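Local coordinates for ABC transporter substrate-binding protein (Rhizobium radiobacter, PDB 6TFX) that binds the opine mannopinic acid as a periplasmic solute-binding protein and probably delivers it to an ABC transporter for import, at residues A[345-348]-A[349-352]; A[370-373]-A[374-378]. All coordinates share one frame; numbering follows the deposited sequence.

Two local contacts illustrate how residues about one turn apart on two successive helices can serve different ends in one fold. Interaction 1 lies within helix 340-353, the crossover between strands 330-337 and 358-365; interaction 2 follows on the next helix, 367-374, and runs out into the loop leading to strand 381-386. Their centres are about 20 Å apart and they do not touch, yet both press buried side chains on strand 381-386. In 345-352 the main chain supplies most of the polar bonding; a buried apolar side lies on the sheet, while amides and a water bond on other sides. In 370-378 the side chains do more: an aromatic face, a histidine that binds the ligand, backed by an arginine, and a Schellman motif at the helix end beside a solvated edge.

Interaction 1. Residues A[345-348]-A[349-352]; sequences LAQL and IQAQ
The carbonyl oxygen of Gln347 is gripped twice, by the backbone N of Ala351 at 3.2 Å and by a water that donates a hydrogen bond to it at 2.8 Å. The same water donates to Gln350 OE1 at 2.7 Å, so the amide one turn on is tied back to the main chain of Gln347. Gln350 reaches this position because its CG stands anti to the backbone N (chi1 175°) and the chain stays extended; its NE2 is meanwhile bonded to Leu360 O, which fixes the rotation of the amide. The shortest backbone bond runs from Gln350 N to Ala346 O, at 2.8 Å.

On another flank of the helix stand Leu345 and Ile349. The isoleucine adopts two conformers, so the contact of its terminal methyl with Leu345 is doubtful, but both side chains touch Leu457 of strand 454-467 and Leu383 of strand 381-386, which places the helix of this beta-alpha-beta crossover against the sheet. Gln352 lays its CG 3.3 Å from Leu348 O and sends OE1 to Asn276 N, just ahead of helix 277-284. The amides of Gln350 and Gln352 thus diverge to different partners while hydrocarbon faces the sheet, a division that probably helps to seat the helix.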
ATOM      1  N   LEU A 345      -0.003 -17.328  -3.275  1.00 15.78           N
ATOM      2  CA  LEU A 345      -1.454 -17.189  -3.075  1.00 15.52           C
ATOM      3  C   LEU A 345      -2.215 -17.574  -4.364  1.00 17.59           C
ATOM      4  O   LEU A 345      -3.202 -18.312  -4.304  1.00 18.26           O
ATOM      5  CB  LEU A 345      -1.816 -15.759  -2.648  1.00 15.80           C
ATOM      6  CG  LEU A 345      -3.307 -15.521  -2.319  1.00 17.65           C
ATOM      7  CD1 LEU A 345      -3.844 -16.501  -1.249  1.00 18.14           C
ATOM      8  CD2 LEU A 345      -3.500 -14.129  -1.820  1.00 17.72           C
ATOM      9  N   ALA A 346      -1.737 -17.101  -5.537  1.00 15.65           N
ATOM     10  CA  ALA A 346      -2.403 -17.438  -6.806  1.00 15.29           C
ATOM     11  C   ALA A 346      -2.378 -18.966  -7.032  1.00 18.31           C
ATOM     12  O   ALA A 346      -3.350 -19.539  -7.526  1.00 18.83           O
ATOM     13  CB  ALA A 346      -1.717 -16.713  -7.967  1.00 17.07           C
ATOM     14  N   GLN A 347      -1.272 -19.622  -6.640  1.00 15.70           N
ATOM     15  CA  GLN A 347      -1.169 -21.083  -6.768  1.00 16.57           C
ATOM     16  C   GLN A 347      -2.157 -21.787  -5.834  1.00 20.09           C
ATOM     17  O   GLN A 347      -2.724 -22.816  -6.202  1.00 20.44           O
ATOM     18  CB  GLN A 347       0.257 -21.559  -6.498  1.00 18.82           C
ATOM     19  CG  GLN A 347       1.170 -21.226  -7.680  1.00 25.49           C
ATOM     20  CD  GLN A 347       2.630 -21.256  -7.334  1.00 42.07           C
ATOM     21  OE1 GLN A 347       3.024 -21.516  -6.191  1.00 35.73           O
ATOM     22  NE2 GLN A 347       3.465 -20.957  -8.314  1.00 38.56           N
ATOM     23  N   LEU A 348      -2.381 -21.239  -4.631  1.00 17.23           N
ATOM     24  CA  LEU A 348      -3.370 -21.839  -3.705  1.00 16.96           C
ATOM     25  C   LEU A 348      -4.774 -21.726  -4.290  1.00 19.52           C
ATOM     26  O   LEU A 348      -5.541 -22.698  -4.248  1.00 19.69           O
ATOM     27  CB  LEU A 348      -3.336 -21.158  -2.345  1.00 16.78           C
ATOM     28  CG  LEU A 348      -2.059 -21.398  -1.509  1.00 22.08           C
ATOM     29  CD1 LEU A 348      -2.130 -20.602  -0.227  1.00 22.94           C
ATOM     30  CD2 LEU A 348      -1.870 -22.898  -1.161  1.00 24.19           C
ATOM     31  N   ILE A 349      -5.120 -20.538  -4.831  0.50 16.65           N
ATOM     32  CA  ILE A 349      -6.433 -20.290  -5.462  0.50 15.62           C
ATOM     33  C   ILE A 349      -6.600 -21.221  -6.685  0.50 18.69           C
ATOM     34  O   ILE A 349      -7.675 -21.814  -6.859  0.50 18.61           O
ATOM     35  CB  ILE A 349      -6.593 -18.807  -5.876  0.50 18.19           C
ATOM     36  CG1 ILE A 349      -6.434 -17.850  -4.670  0.50 18.25           C
ATOM     37  CG2 ILE A 349      -7.916 -18.566  -6.636  0.50 18.20           C
ATOM     38  CD1 ILE A 349      -6.105 -16.467  -5.109  0.50 18.36           C
ATOM     39  N   GLN A 350      -5.546 -21.338  -7.532  1.00 16.22           N
ATOM     40  CA  GLN A 350      -5.574 -22.198  -8.708  1.00 15.65           C
ATOM     41  C   GLN A 350      -5.981 -23.632  -8.305  1.00 18.37           C
ATOM     42  O   GLN A 350      -6.885 -24.201  -8.910  1.00 20.23           O
ATOM     43  CB  GLN A 350      -4.200 -22.205  -9.367  1.00 17.69           C
ATOM     44  CG  GLN A 350      -4.083 -23.160 -10.542  1.00 18.52           C
ATOM     45  CD  GLN A 350      -2.686 -23.071 -11.095  1.00 24.70           C
ATOM     46  OE1 GLN A 350      -1.695 -23.329 -10.379  1.00 22.34           O
ATOM     47  NE2 GLN A 350      -2.557 -22.658 -12.353  1.00 20.02           N
ATOM     48  N   ALA A 351      -5.400 -24.159  -7.215  1.00 15.46           N
ATOM     49  CA  ALA A 351      -5.765 -25.510  -6.739  1.00 17.41           C
ATOM     50  C   ALA A 351      -7.214 -25.543  -6.213  1.00 20.70           C
ATOM     51  O   ALA A 351      -7.955 -26.499  -6.487  1.00 20.79           O
ATOM     52  CB  ALA A 351      -4.800 -25.960  -5.650  1.00 19.19           C
ATOM     53  N   GLN A 352      -7.621 -24.499  -5.467  1.00 17.83           N
ATOM     54  CA  GLN A 352      -8.968 -24.476  -4.913  1.00 17.08           C
ATOM     55  C   GLN A 352     -10.059 -24.424  -5.967  1.00 19.27           C
ATOM     56  O   GLN A 352     -11.074 -25.123  -5.841  1.00 19.53           O
ATOM     57  CB  GLN A 352      -9.179 -23.297  -3.959  1.00 17.22           C
ATOM     58  CG  GLN A 352      -8.386 -23.402  -2.658  1.00 18.04           C
ATOM     59  CD  GLN A 352      -8.808 -22.279  -1.717  1.00 21.28           C
ATOM     60  OE1 GLN A 352      -9.340 -21.224  -2.132  1.00 20.57           O
ATOM     61  NE2 GLN A 352      -8.590 -22.482  -0.431  1.00 19.56           N
TER
HETATM   62  O   HOH W   1      -1.560 -24.688  -7.997  1.00 25.97           O

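Interaction 2. Residues A[370-373]-A[374-378]; sequences WHQM and IRKDL. With N72 ((2~{R})-2-[[(3~{R},4~{R},5~{S})-3,4,5,6-tetrakis(oxidanyl)-2-oxidanylidene-hexyl]amino]pentanedioic acid), chain C.
Ile374 lies across the indole of Trp370, the two side chains meeting at a slant. Its CD1 stands 3.8 Å from the centroid of the six-membered ring and 10° off the ring normal, a CH-pi contact over the face, while CG2 comes within 3.5 Å of Trp370 NE1. CG1 between the backbone N and the carbonyl carbon (chi1 62°) is what brings both branches over the ring; the indole N-H itself is bonded to Val335 O.

His371 and Arg375 instead run side by side, pointing the same way, with ring and guanidinium planes 36° apart. Arg375 NH1 donates to His371 ND1 at 2.9 Å, close to the ring plane, and again to His371 O at 3.0 Å. With ND1 accepting, NE2, the other ring nitrogen, donates to atom O of the opine's alpha-carboxylate at 2.8 Å. Arg375 thus acts from the second shell and probably helps to fix the rotation of this pocket histidine, whose ring also meets those of His367 and Tyr384; Arg375 NH2 binds Tyr384 OH, itself a ligand partner.

Beyond this, the chain ends its helix in a Schellman motif: Asp377 N bonds Ile374 O, Leu378 N reaches Met373 O weakly, and Asp377 takes a left-handed backbone conformation. Met373 CE and Leu378 CD1 close the motif at 4.0 Å, their side chains crossing at about a right angle. Gln372 and Lys376 lie alongside each other, and a water joins OE1 of the one to NZ of the other.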
ATOM      1  N   TRP A 370       3.951  -6.306 -13.799  1.00 15.22           N
ATOM      2  CA  TRP A 370       2.580  -6.777 -13.609  1.00 15.23           C
ATOM      3  C   TRP A 370       1.689  -5.579 -13.190  1.00 16.76           C
ATOM      4  O   TRP A 370       0.605  -5.417 -13.748  1.00 16.81           O
ATOM      5  CB  TRP A 370       2.573  -7.866 -12.541  1.00 16.09           C
ATOM      6  CG  TRP A 370       1.212  -8.252 -12.045  1.00 16.08           C
ATOM      7  CD1 TRP A 370       0.308  -9.081 -12.654  1.00 18.83           C
ATOM      8  CD2 TRP A 370       0.616  -7.831 -10.817  1.00 14.56           C
ATOM      9  NE1 TRP A 370      -0.811  -9.224 -11.859  1.00 16.88           N
ATOM     10  CE2 TRP A 370      -0.642  -8.477 -10.716  1.00 17.18           C
ATOM     11  CE3 TRP A 370       1.040  -6.993  -9.769  1.00 15.19           C
ATOM     12  CZ2 TRP A 370      -1.495  -8.295  -9.612  1.00 16.02           C
ATOM     13  CZ3 TRP A 370       0.232  -6.857  -8.654  1.00 15.72           C
ATOM     14  CH2 TRP A 370      -1.040  -7.473  -8.595  1.00 15.70           C
ATOM     15  N   HIS A 371       2.176  -4.725 -12.263  1.00 15.83           N
ATOM     16  CA  HIS A 371       1.441  -3.519 -11.845  1.00 14.60           C
ATOM     17  C   HIS A 371       1.108  -2.643 -13.056  1.00 16.98           C
ATOM     18  O   HIS A 371       0.041  -2.056 -13.101  1.00 17.77           O
ATOM     19  CB  HIS A 371       2.276  -2.688 -10.843  1.00 15.41           C
ATOM     20  CG  HIS A 371       1.997  -3.039  -9.426  1.00 16.60           C
ATOM     21  ND1 HIS A 371       0.899  -2.514  -8.762  1.00 16.62           N
ATOM     22  CD2 HIS A 371       2.656  -3.875  -8.587  1.00 17.06           C
ATOM     23  CE1 HIS A 371       0.931  -3.034  -7.535  1.00 16.02           C
ATOM     24  NE2 HIS A 371       1.963  -3.855  -7.383  1.00 14.89           N
ATOM     25  N   GLN A 372       2.029  -2.542 -14.021  1.00 15.89           N
ATOM     26  CA  GLN A 372       1.781  -1.739 -15.225  1.00 16.18           C
ATOM     27  C   GLN A 372       0.743  -2.445 -16.115  1.00 18.22           C
ATOM     28  O   GLN A 372      -0.149  -1.794 -16.643  1.00 18.74           O
ATOM     29  CB  GLN A 372       3.101  -1.563 -15.987  1.00 17.93           C
ATOM     30  CG  GLN A 372       3.009  -0.583 -17.143  1.00 33.97           C
ATOM     31  CD  GLN A 372       4.335  -0.454 -17.840  1.00 55.58           C
ATOM     32  OE1 GLN A 372       4.616  -1.171 -18.798  1.00 53.66           O
ATOM     33  NE2 GLN A 372       5.182   0.461 -17.378  1.00 43.88           N
ATOM     34  N   MET A 373       0.873  -3.778 -16.290  1.00 15.69           N
ATOM     35  CA  MET A 373      -0.035  -4.552 -17.145  1.00 15.22           C
ATOM     36  C   MET A 373      -1.462  -4.517 -16.664  1.00 16.32           C
ATOM     37  O   MET A 373      -2.362  -4.275 -17.458  1.00 18.45           O
ATOM     38  CB  MET A 373       0.422  -6.003 -17.277  1.00 18.61           C
ATOM     39  CG  MET A 373       1.671  -6.141 -18.098  1.00 24.04           C
ATOM     40  SD  MET A 373       2.039  -7.904 -18.339  1.00 29.73           S
ATOM     41  CE  MET A 373       0.799  -8.372 -19.465  1.00 27.11           C
ATOM     42  N   ILE A 374      -1.689  -4.710 -15.362  1.00 14.19           N
ATOM     43  CA  ILE A 374      -3.080  -4.721 -14.875  1.00 13.74           C
ATOM     44  C   ILE A 374      -3.747  -3.366 -15.031  1.00 17.57           C
ATOM     45  O   ILE A 374      -4.963  -3.298 -15.191  1.00 17.22           O
ATOM     46  CB  ILE A 374      -3.147  -5.266 -13.437  1.00 15.26           C
ATOM     47  CG1 ILE A 374      -2.336  -4.369 -12.467  1.00 14.66           C
ATOM     48  CG2 ILE A 374      -2.643  -6.733 -13.414  1.00 17.09           C
ATOM     49  CD1 ILE A 374      -2.372  -4.885 -11.008  1.00 15.17           C
ATOM     50  N   ARG A 375      -2.946  -2.288 -15.006  1.00 15.61           N
ATOM     51  CA  ARG A 375      -3.450  -0.914 -15.166  1.00 15.58           C
ATOM     52  C   ARG A 375      -3.709  -0.564 -16.649  1.00 19.12           C
ATOM     53  O   ARG A 375      -4.116   0.556 -16.952  1.00 17.83           O
ATOM     54  CB  ARG A 375      -2.498   0.080 -14.482  1.00 16.39           C
ATOM     55  CG  ARG A 375      -2.663   0.006 -12.962  1.00 15.96           C
ATOM     56  CD  ARG A 375      -1.616   0.847 -12.275  1.00 17.28           C
ATOM     57  NE  ARG A 375      -1.810   0.945 -10.828  1.00 17.49           N
ATOM     58  CZ  ARG A 375      -1.473  -0.001  -9.961  1.00 18.39           C
ATOM     59  NH1 ARG A 375      -1.018  -1.178 -10.395  1.00 15.95           N
ATOM     60  NH2 ARG A 375      -1.619   0.204  -8.651  1.00 14.90           N
ATOM     61  N   LYS A 376      -3.451  -1.528 -17.563  1.00 16.30           N
ATOM     62  CA  LYS A 376      -3.759  -1.416 -18.986  1.00 16.53           C
ATOM     63  C   LYS A 376      -4.955  -2.356 -19.303  1.00 20.85           C
ATOM     64  O   LYS A 376      -5.283  -2.568 -20.484  1.00 21.36           O
ATOM     65  CB  LYS A 376      -2.544  -1.774 -19.852  1.00 18.23           C
ATOM     66  CG  LYS A 376      -1.458  -0.716 -19.831  1.00 26.56           C
ATOM     67  CD  LYS A 376      -0.302  -1.148 -20.724  1.00 41.38           C
ATOM     68  CE  LYS A 376       0.788  -0.107 -20.815  1.00 59.86           C
ATOM     69  NZ  LYS A 376       1.996  -0.644 -21.500  1.00 73.74           N
ATOM     70  N   ASP A 377      -5.586  -2.934 -18.250  1.00 18.17           N
ATOM     71  CA  ASP A 377      -6.771  -3.801 -18.354  1.00 18.42           C
ATOM     72  C   ASP A 377      -6.432  -5.096 -19.091  1.00 21.91           C
ATOM     73  O   ASP A 377      -7.264  -5.641 -19.831  1.00 23.33           O
ATOM     74  CB  ASP A 377      -7.904  -3.055 -19.090  1.00 19.90           C
ATOM     75  CG  ASP A 377      -9.201  -2.943 -18.351  1.00 28.86           C
ATOM     76  OD1 ASP A 377      -9.348  -3.617 -17.295  1.00 26.72           O
ATOM     77  OD2 ASP A 377     -10.092  -2.200 -18.836  1.00 29.93           O
ATOM     78  N   LEU A 378      -5.212  -5.594 -18.874  1.00 17.08           N
ATOM     79  CA  LEU A 378      -4.760  -6.774 -19.612  1.00 18.09           C
ATOM     80  C   LEU A 378      -5.102  -8.102 -18.959  1.00 23.25           C
ATOM     81  O   LEU A 378      -4.874  -9.138 -19.590  1.00 24.12           O
ATOM     82  CB  LEU A 378      -3.256  -6.690 -19.919  1.00 17.75           C
ATOM     83  CG  LEU A 378      -2.847  -5.551 -20.871  1.00 21.39           C
ATOM     84  CD1 LEU A 378      -1.349  -5.422 -20.978  1.00 21.40           C
ATOM     85  CD2 LEU A 378      -3.440  -5.734 -22.275  1.00 25.44           C
TER
HETATM   86  OAB N72 C 601       0.400 -13.241   0.109  1.00 21.50           O
HETATM   87  CAF N72 C 601      -0.164 -11.975  -0.287  1.00 20.18           C
HETATM   88  CAG N72 C 601       0.828 -10.899  -0.843  1.00 24.02           C
HETATM   89  OAC N72 C 601       2.161 -11.180  -0.562  1.00 19.48           O
HETATM   90  CAH N72 C 601       0.294  -9.483  -0.611  1.00 18.82           C
HETATM   91  OAM N72 C 601      -0.736  -9.228   0.264  1.00 15.25           O
HETATM   92  CAI N72 C 601       0.958  -8.168  -0.253  1.00 24.60           C
HETATM   93  OAD N72 C 601       2.098  -8.387   0.549  1.00 17.85           O
HETATM   94  CAJ N72 C 601       1.090  -7.252  -1.445  1.00 17.64           C
HETATM   95  OAE N72 C 601       0.288  -7.404  -2.401  1.00 16.87           O
HETATM   96  CAK N72 C 601       2.230  -6.195  -1.497  1.00 16.54           C
HETATM   97  N   N72 C 601       1.704  -4.855  -1.391  1.00 16.42           N
HETATM   98  CA  N72 C 601       1.803  -3.922  -2.448  1.00 24.14           C
HETATM   99  C   N72 C 601       2.199  -4.417  -3.811  1.00 18.56           C
HETATM  100  O   N72 C 601       1.518  -4.823  -4.834  1.00 16.41           O
HETATM  101  CB  N72 C 601       0.609  -2.963  -2.404  1.00 20.82           C
HETATM  102  CG  N72 C 601       0.183  -2.232  -3.677  1.00 16.80           C
HETATM  103  CD  N72 C 601      -0.491  -0.885  -3.406  1.00 18.84           C
HETATM  104  OE1 N72 C 601      -0.199  -0.183  -2.385  1.00 17.16           O
HETATM  105  OE2 N72 C 601      -1.338  -0.468  -4.227  1.00 16.65           O
HETATM  106  OXT N72 C 601       3.437  -4.292  -3.786  1.00 17.33           O
HETATM  107  O   HOH W   2       2.672  -3.287 -20.046  1.00 31.70           O